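PDB 6OYC: glycosylation Associate Protein 2 from Streptococcus agalactiae serotype V, which probably takes part, in complex with its partners Gap1 and Gap3, in glycosylating and exporting a serine-rich adhesin through the accessory Sec pathway. Local coordinates for residues K134-F146 with F164-I178. Sequence-based numbering, arbitrary orientation.
Sequences KLQVSQIQIRNDF and FGENYSFLLNFAYNI
Ile140 CG1 lies over one face of the Phe174 ring, a CH-pi contact 4.1 Å from the centroid, while Gln139 OE1 meets that ring's edge and Leu135 CB reaches CE2 obliquely. Leu171 CD1 lies over one face of Phe146, toward its rim, and that ring runs nearly parallel to Phe164 but slid aside, planes at 20°. The Arg143 guanidinium carries Phe146 CD1 over one face, toward the rim; at its edge NE bonds Phe170 O (2.7 Å) in the guanidinium plane, NH2 donates to a water within reach of Phe164 O and Ser169 O, and NH1 holds Asp145 weakly and Glu147 in salt bridges. Between these ends the backbones pair antiparallel: Gln141 N gives Asn173 O a nearly straight bond (2.8 Å, 176°), and Asn173 N returns one to Gln141 O. On the face carrying both side chains, Asn173 ND2 donates in the carbonyl plane to a lone pair of Gln141 OE1 (3.0 Å), their amides 69° apart. Strand 140-142 forms one edge of a five-stranded antiparallel sheet; strand 168-180, whose Leu171 and Leu172 make a classic bulge opposite Leu244, lies between it and strand 238-247, and Leu160 of strand 157-165 packs against Phe146, Leu171 and Leu172.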
loop_
_atom_site.group_PDB
_atom_site.type_symbol
_atom_site.label_atom_id
_atom_site.label_comp_id
_atom_site.label_asym_id
_atom_site.label_seq_id
_atom_site.Cartn_x
_atom_site.Cartn_y
_atom_site.Cartn_z
ATOM N N LYS B 134 -5.410 -4.118 11.432
ATOM C CA LYS B 134 -4.644 -5.129 12.148
ATOM C C LYS B 134 -5.406 -5.611 13.380
ATOM O O LYS B 134 -6.044 -4.819 14.078
ATOM C CB LYS B 134 -3.268 -4.576 12.569
ATOM C CG LYS B 134 -2.220 -4.615 11.452
ATOM C CD LYS B 134 -1.114 -3.625 11.671
ATOM C CE LYS B 134 -1.531 -2.220 11.210
ATOM N NZ LYS B 134 -0.410 -1.266 11.402
ATOM N N LEU B 135 -5.373 -6.922 13.610
ATOM C CA LEU B 135 -5.696 -7.505 14.907
ATOM C C LEU B 135 -4.371 -7.638 15.644
ATOM O O LEU B 135 -3.515 -8.452 15.256
ATOM C CB LEU B 135 -6.395 -8.853 14.746
ATOM C CG LEU B 135 -7.864 -8.765 14.316
ATOM C CD1 LEU B 135 -8.008 -8.502 12.800
ATOM C CD2 LEU B 135 -8.595 -10.023 14.676
ATOM N N GLN B 136 -4.184 -6.803 16.664
ATOM C CA GLN B 136 -2.944 -6.744 17.426
ATOM C C GLN B 136 -2.878 -7.879 18.455
ATOM O O GLN B 136 -3.905 -8.411 18.894
ATOM C CB GLN B 136 -2.820 -5.385 18.126
ATOM C CG GLN B 136 -2.824 -4.175 17.179
ATOM C CD GLN B 136 -1.519 -4.045 16.382
ATOM O OE1 GLN B 136 -0.550 -4.772 16.613
ATOM N NE2 GLN B 136 -1.499 -3.119 15.444
ATOM N N VAL B 137 -1.649 -8.217 18.873
ATOM C CA VAL B 137 -1.438 -9.368 19.744
ATOM C C VAL B 137 -2.126 -9.189 21.087
ATOM O O VAL B 137 -2.283 -10.165 21.832
ATOM C CB VAL B 137 0.070 -9.682 19.952
ATOM C CG1 VAL B 137 0.711 -10.173 18.660
ATOM C CG2 VAL B 137 0.835 -8.493 20.532
ATOM N N SER B 138 -2.546 -7.968 21.423
ATOM C CA SER B 138 -3.291 -7.789 22.663
ATOM C C SER B 138 -4.640 -8.493 22.608
ATOM O O SER B 138 -5.146 -8.925 23.647
ATOM C CB SER B 138 -3.489 -6.306 22.959
ATOM O OG SER B 138 -4.189 -5.695 21.901
ATOM N N GLN B 139 -5.239 -8.589 21.412
ATOM C CA GLN B 139 -6.450 -9.374 21.175
ATOM C C GLN B 139 -6.293 -10.857 21.480
ATOM O O GLN B 139 -7.299 -11.581 21.502
ATOM C CB GLN B 139 -6.840 -9.332 19.703
ATOM C CG GLN B 139 -7.501 -8.148 19.233
ATOM C CD GLN B 139 -8.485 -8.530 18.187
ATOM O OE1 GLN B 139 -8.908 -9.721 18.079
ATOM N NE2 GLN B 139 -8.893 -7.542 17.410
ATOM N N ILE B 140 -5.065 -11.348 21.567
ATOM C CA ILE B 140 -4.833 -12.782 21.630
ATOM C C ILE B 140 -5.171 -13.292 23.028
ATOM O O ILE B 140 -4.830 -12.663 24.042
ATOM C CB ILE B 140 -3.383 -13.104 21.226
ATOM C CG1 ILE B 140 -3.176 -12.761 19.754
ATOM C CG2 ILE B 140 -3.047 -14.574 21.493
ATOM C CD1 ILE B 140 -1.798 -13.119 19.217
ATOM N N GLN B 141 -5.888 -14.408 23.084
ATOM C CA GLN B 141 -6.173 -15.107 24.336
ATOM C C GLN B 141 -5.469 -16.462 24.267
ATOM O O GLN B 141 -5.913 -17.366 23.551
ATOM C CB GLN B 141 -7.677 -15.249 24.554
ATOM C CG GLN B 141 -8.384 -13.922 24.779
ATOM C CD GLN B 141 -9.899 -14.014 24.665
ATOM O OE1 GLN B 141 -10.444 -14.576 23.704
ATOM N NE2 GLN B 141 -10.586 -13.461 25.645
ATOM N N ILE B 142 -4.348 -16.588 24.981
ATOM C CA ILE B 142 -3.618 -17.849 25.026
ATOM C C ILE B 142 -4.397 -18.838 25.879
ATOM O O ILE B 142 -5.117 -18.452 26.806
ATOM C CB ILE B 142 -2.195 -17.622 25.580
ATOM C CG1 ILE B 142 -1.449 -16.614 24.712
ATOM C CG2 ILE B 142 -1.365 -18.929 25.615
ATOM C CD1 ILE B 142 -0.469 -15.792 25.521
ATOM N N ARG B 143 -4.296 -20.120 25.547
ATOM C CA ARG B 143 -4.957 -21.103 26.393
ATOM C C ARG B 143 -4.389 -21.004 27.806
ATOM O O ARG B 143 -3.175 -20.862 27.992
ATOM C CB ARG B 143 -4.809 -22.511 25.824
ATOM C CG ARG B 143 -3.492 -23.196 26.047
ATOM C CD ARG B 143 -3.685 -24.649 25.721
ATOM N NE ARG B 143 -2.534 -25.206 25.038
ATOM C CZ ARG B 143 -1.501 -25.748 25.668
ATOM N NH1 ARG B 143 -1.491 -25.789 26.992
ATOM N NH2 ARG B 143 -0.491 -26.251 24.973
ATOM N N ASN B 144 -5.284 -21.027 28.797
ATOM C CA ASN B 144 -4.919 -20.613 30.151
ATOM C C ASN B 144 -3.982 -21.586 30.852
ATOM O O ASN B 144 -3.331 -21.195 31.823
ATOM C CB ASN B 144 -6.177 -20.402 30.982
ATOM C CG ASN B 144 -6.958 -19.190 30.507
ATOM O OD1 ASN B 144 -7.402 -19.132 29.357
ATOM N ND2 ASN B 144 -7.093 -18.202 31.369
ATOM N N ASP B 145 -3.881 -22.827 30.378
ATOM C CA ASP B 145 -2.998 -23.807 30.993
ATOM C C ASP B 145 -1.677 -23.949 30.243
ATOM O O ASP B 145 -0.988 -24.961 30.416
ATOM C CB ASP B 145 -3.703 -25.167 31.119
ATOM C CG ASP B 145 -4.035 -25.791 29.776
ATOM O OD1 ASP B 145 -4.143 -25.045 28.777
ATOM O OD2 ASP B 145 -4.199 -27.029 29.717
ATOM N N PHE B 146 -1.307 -22.959 29.422
ATOM C CA PHE B 146 -0.039 -23.034 28.708
ATOM C C PHE B 146 1.132 -23.012 29.685
ATOM O O PHE B 146 1.231 -22.127 30.536
ATOM C CB PHE B 146 0.107 -21.888 27.712
ATOM C CG PHE B 146 1.410 -21.924 26.953
ATOM C CD1 PHE B 146 1.780 -23.061 26.246
ATOM C CD2 PHE B 146 2.276 -20.843 26.970
ATOM C CE1 PHE B 146 2.978 -23.109 25.557
ATOM C CE2 PHE B 146 3.476 -20.884 26.280
ATOM C CZ PHE B 146 3.831 -22.017 25.572
ATOM N N PHE B 164 4.565 -27.637 22.630
ATOM C CA PHE B 164 3.217 -27.343 22.168
ATOM C C PHE B 164 2.375 -28.579 21.900
ATOM O O PHE B 164 1.163 -28.446 21.743
ATOM C CB PHE B 164 3.291 -26.456 20.915
ATOM C CG PHE B 164 3.948 -25.136 21.185
ATOM C CD1 PHE B 164 3.209 -24.065 21.678
ATOM C CD2 PHE B 164 5.323 -24.989 21.046
ATOM C CE1 PHE B 164 3.826 -22.860 21.980
ATOM C CE2 PHE B 164 5.940 -23.792 21.354
ATOM C CZ PHE B 164 5.196 -22.721 21.820
ATOM N N GLY B 165 2.968 -29.771 21.905
ATOM C CA GLY B 165 2.207 -31.004 21.784
ATOM C C GLY B 165 2.818 -31.917 20.744
ATOM O O GLY B 165 3.568 -31.472 19.872
ATOM N N GLU B 166 2.488 -33.203 20.827
ATOM C CA GLU B 166 2.948 -34.163 19.835
ATOM C C GLU B 166 2.151 -34.081 18.533
ATOM O O GLU B 166 2.700 -34.355 17.455
ATOM C CB GLU B 166 2.885 -35.565 20.443
ATOM C CG GLU B 166 3.471 -35.618 21.861
ATOM C CD GLU B 166 2.408 -35.493 22.971
ATOM O OE1 GLU B 166 2.134 -36.497 23.667
ATOM O OE2 GLU B 166 1.840 -34.398 23.157
ATOM N N ASN B 167 0.873 -33.722 18.612
ATOM C CA ASN B 167 0.032 -33.387 17.470
ATOM C C ASN B 167 -0.408 -31.935 17.596
ATOM O O ASN B 167 -0.231 -31.296 18.636
ATOM C CB ASN B 167 -1.197 -34.297 17.387
ATOM C CG ASN B 167 -0.828 -35.778 17.419
ATOM O OD1 ASN B 167 -0.225 -36.295 16.486
ATOM N ND2 ASN B 167 -1.188 -36.460 18.499
ATOM N N TYR B 168 -0.994 -31.411 16.525
ATOM C CA TYR B 168 -1.483 -30.045 16.571
ATOM C C TYR B 168 -2.390 -29.868 17.779
ATOM O O TYR B 168 -3.307 -30.661 18.005
ATOM C CB TYR B 168 -2.217 -29.698 15.276
ATOM C CG TYR B 168 -1.287 -29.256 14.152
ATOM C CD1 TYR B 168 -0.524 -28.087 14.253
ATOM C CD2 TYR B 168 -1.189 -30.001 12.982
ATOM C CE1 TYR B 168 0.316 -27.686 13.211
ATOM C CE2 TYR B 168 -0.373 -29.619 11.956
ATOM C CZ TYR B 168 0.380 -28.473 12.068
ATOM O OH TYR B 168 1.188 -28.149 11.017
ATOM N N SER B 169 -2.094 -28.849 18.583
ATOM C CA SER B 169 -2.792 -28.625 19.843
ATOM C C SER B 169 -3.170 -27.165 19.961
ATOM O O SER B 169 -2.339 -26.285 19.703
ATOM C CB SER B 169 -1.930 -28.997 21.048
ATOM O OG SER B 169 -1.649 -30.370 21.023
ATOM N N PHE B 170 -4.411 -26.921 20.386
ATOM C CA PHE B 170 -4.895 -25.557 20.536
ATOM C C PHE B 170 -3.930 -24.755 21.392
ATOM O O PHE B 170 -3.550 -25.177 22.485
ATOM C CB PHE B 170 -6.295 -25.539 21.157
ATOM C CG PHE B 170 -6.808 -24.150 21.442
ATOM C CD1 PHE B 170 -7.110 -23.281 20.401
ATOM C CD2 PHE B 170 -6.981 -23.709 22.751
ATOM C CE1 PHE B 170 -7.594 -21.996 20.648
ATOM C CE2 PHE B 170 -7.470 -22.424 23.014
ATOM C CZ PHE B 170 -7.770 -21.567 21.952
ATOM N N LEU B 171 -3.505 -23.613 20.875
ATOM C CA LEU B 171 -2.598 -22.747 21.612
ATOM C C LEU B 171 -3.233 -21.423 22.010
ATOM O O LEU B 171 -3.058 -20.982 23.154
ATOM C CB LEU B 171 -1.332 -22.480 20.793
ATOM C CG LEU B 171 -0.377 -21.486 21.465
ATOM C CD1 LEU B 171 0.087 -22.004 22.832
ATOM C CD2 LEU B 171 0.794 -21.196 20.565
ATOM N N LEU B 172 -3.975 -20.778 21.100
ATOM C CA LEU B 172 -4.527 -19.451 21.348
ATOM C C LEU B 172 -5.638 -19.153 20.350
ATOM O O LEU B 172 -5.694 -19.726 19.261
ATOM C CB LEU B 172 -3.442 -18.370 21.257
ATOM C CG LEU B 172 -2.751 -18.204 19.895
ATOM C CD1 LEU B 172 -3.464 -17.161 19.036
ATOM C CD2 LEU B 172 -1.292 -17.811 20.107
ATOM N N ASN B 173 -6.495 -18.209 20.707
ATOM C CA ASN B 173 -7.465 -17.688 19.763
ATOM C C ASN B 173 -7.403 -16.170 19.761
ATOM O O ASN B 173 -6.814 -15.544 20.650
ATOM C CB ASN B 173 -8.883 -18.150 20.089
ATOM C CG ASN B 173 -9.367 -17.632 21.435
ATOM O OD1 ASN B 173 -9.132 -18.257 22.475
ATOM N ND2 ASN B 173 -10.012 -16.467 21.425
ATOM N N PHE B 174 -7.993 -15.581 18.719
ATOM C CA PHE B 174 -8.263 -14.154 18.700
ATOM C C PHE B 174 -9.649 -13.940 19.290
ATOM O O PHE B 174 -10.588 -14.670 18.949
ATOM C CB PHE B 174 -8.170 -13.589 17.279
ATOM C CG PHE B 174 -6.755 -13.431 16.805
ATOM C CD1 PHE B 174 -6.046 -14.524 16.312
ATOM C CD2 PHE B 174 -6.115 -12.206 16.895
ATOM C CE1 PHE B 174 -4.713 -14.388 15.897
ATOM C CE2 PHE B 174 -4.793 -12.054 16.473
ATOM C CZ PHE B 174 -4.087 -13.153 15.976
ATOM N N ALA B 175 -9.761 -12.959 20.194
ATOM C CA ALA B 175 -11.029 -12.711 20.878
ATOM C C ALA B 175 -12.104 -12.144 19.951
ATOM O O ALA B 175 -13.297 -12.432 20.143
ATOM C CB ALA B 175 -10.814 -11.755 22.052
ATOM N N TYR B 176 -11.723 -11.349 18.956
ATOM C CA TYR B 176 -12.711 -10.640 18.150
ATOM C C TYR B 176 -12.897 -11.274 16.779
ATOM O O TYR B 176 -12.076 -12.062 16.307
ATOM C CB TYR B 176 -12.329 -9.166 17.996
ATOM C CG TYR B 176 -12.493 -8.441 19.297
ATOM C CD1 TYR B 176 -13.739 -7.978 19.698
ATOM C CD2 TYR B 176 -11.410 -8.259 20.156
ATOM C CE1 TYR B 176 -13.898 -7.326 20.905
ATOM C CE2 TYR B 176 -11.564 -7.608 21.363
ATOM C CZ TYR B 176 -12.809 -7.148 21.740
ATOM O OH TYR B 176 -12.961 -6.504 22.958
ATOM N N ASN B 177 -13.993 -10.905 16.133
ATOM C CA ASN B 177 -14.309 -11.436 14.818
ATOM C C ASN B 177 -13.931 -10.441 13.734
ATOM O O ASN B 177 -13.920 -9.224 13.947
ATOM C CB ASN B 177 -15.790 -11.792 14.725
ATOM C CG ASN B 177 -16.186 -12.837 15.763
ATOM O OD1 ASN B 177 -16.986 -12.571 16.665
ATOM N ND2 ASN B 177 -15.595 -14.026 15.656
ATOM N N ILE B 178 -13.627 -10.978 12.562
ATOM C CA ILE B 178 -13.189 -10.213 11.403
ATOM C C ILE B 178 -14.339 -10.178 10.407
ATOM O O ILE B 178 -14.773 -11.243 9.946
ATOM C CB ILE B 178 -11.946 -10.837 10.766
ATOM C CG1 ILE B 178 -10.827 -10.946 11.795
ATOM C CG2 ILE B 178 -11.494 -10.010 9.588
ATOM C CD1 ILE B 178 -9.605 -11.653 11.269
HETATM O O HOH W 1 -0.218 -25.868 22.132
#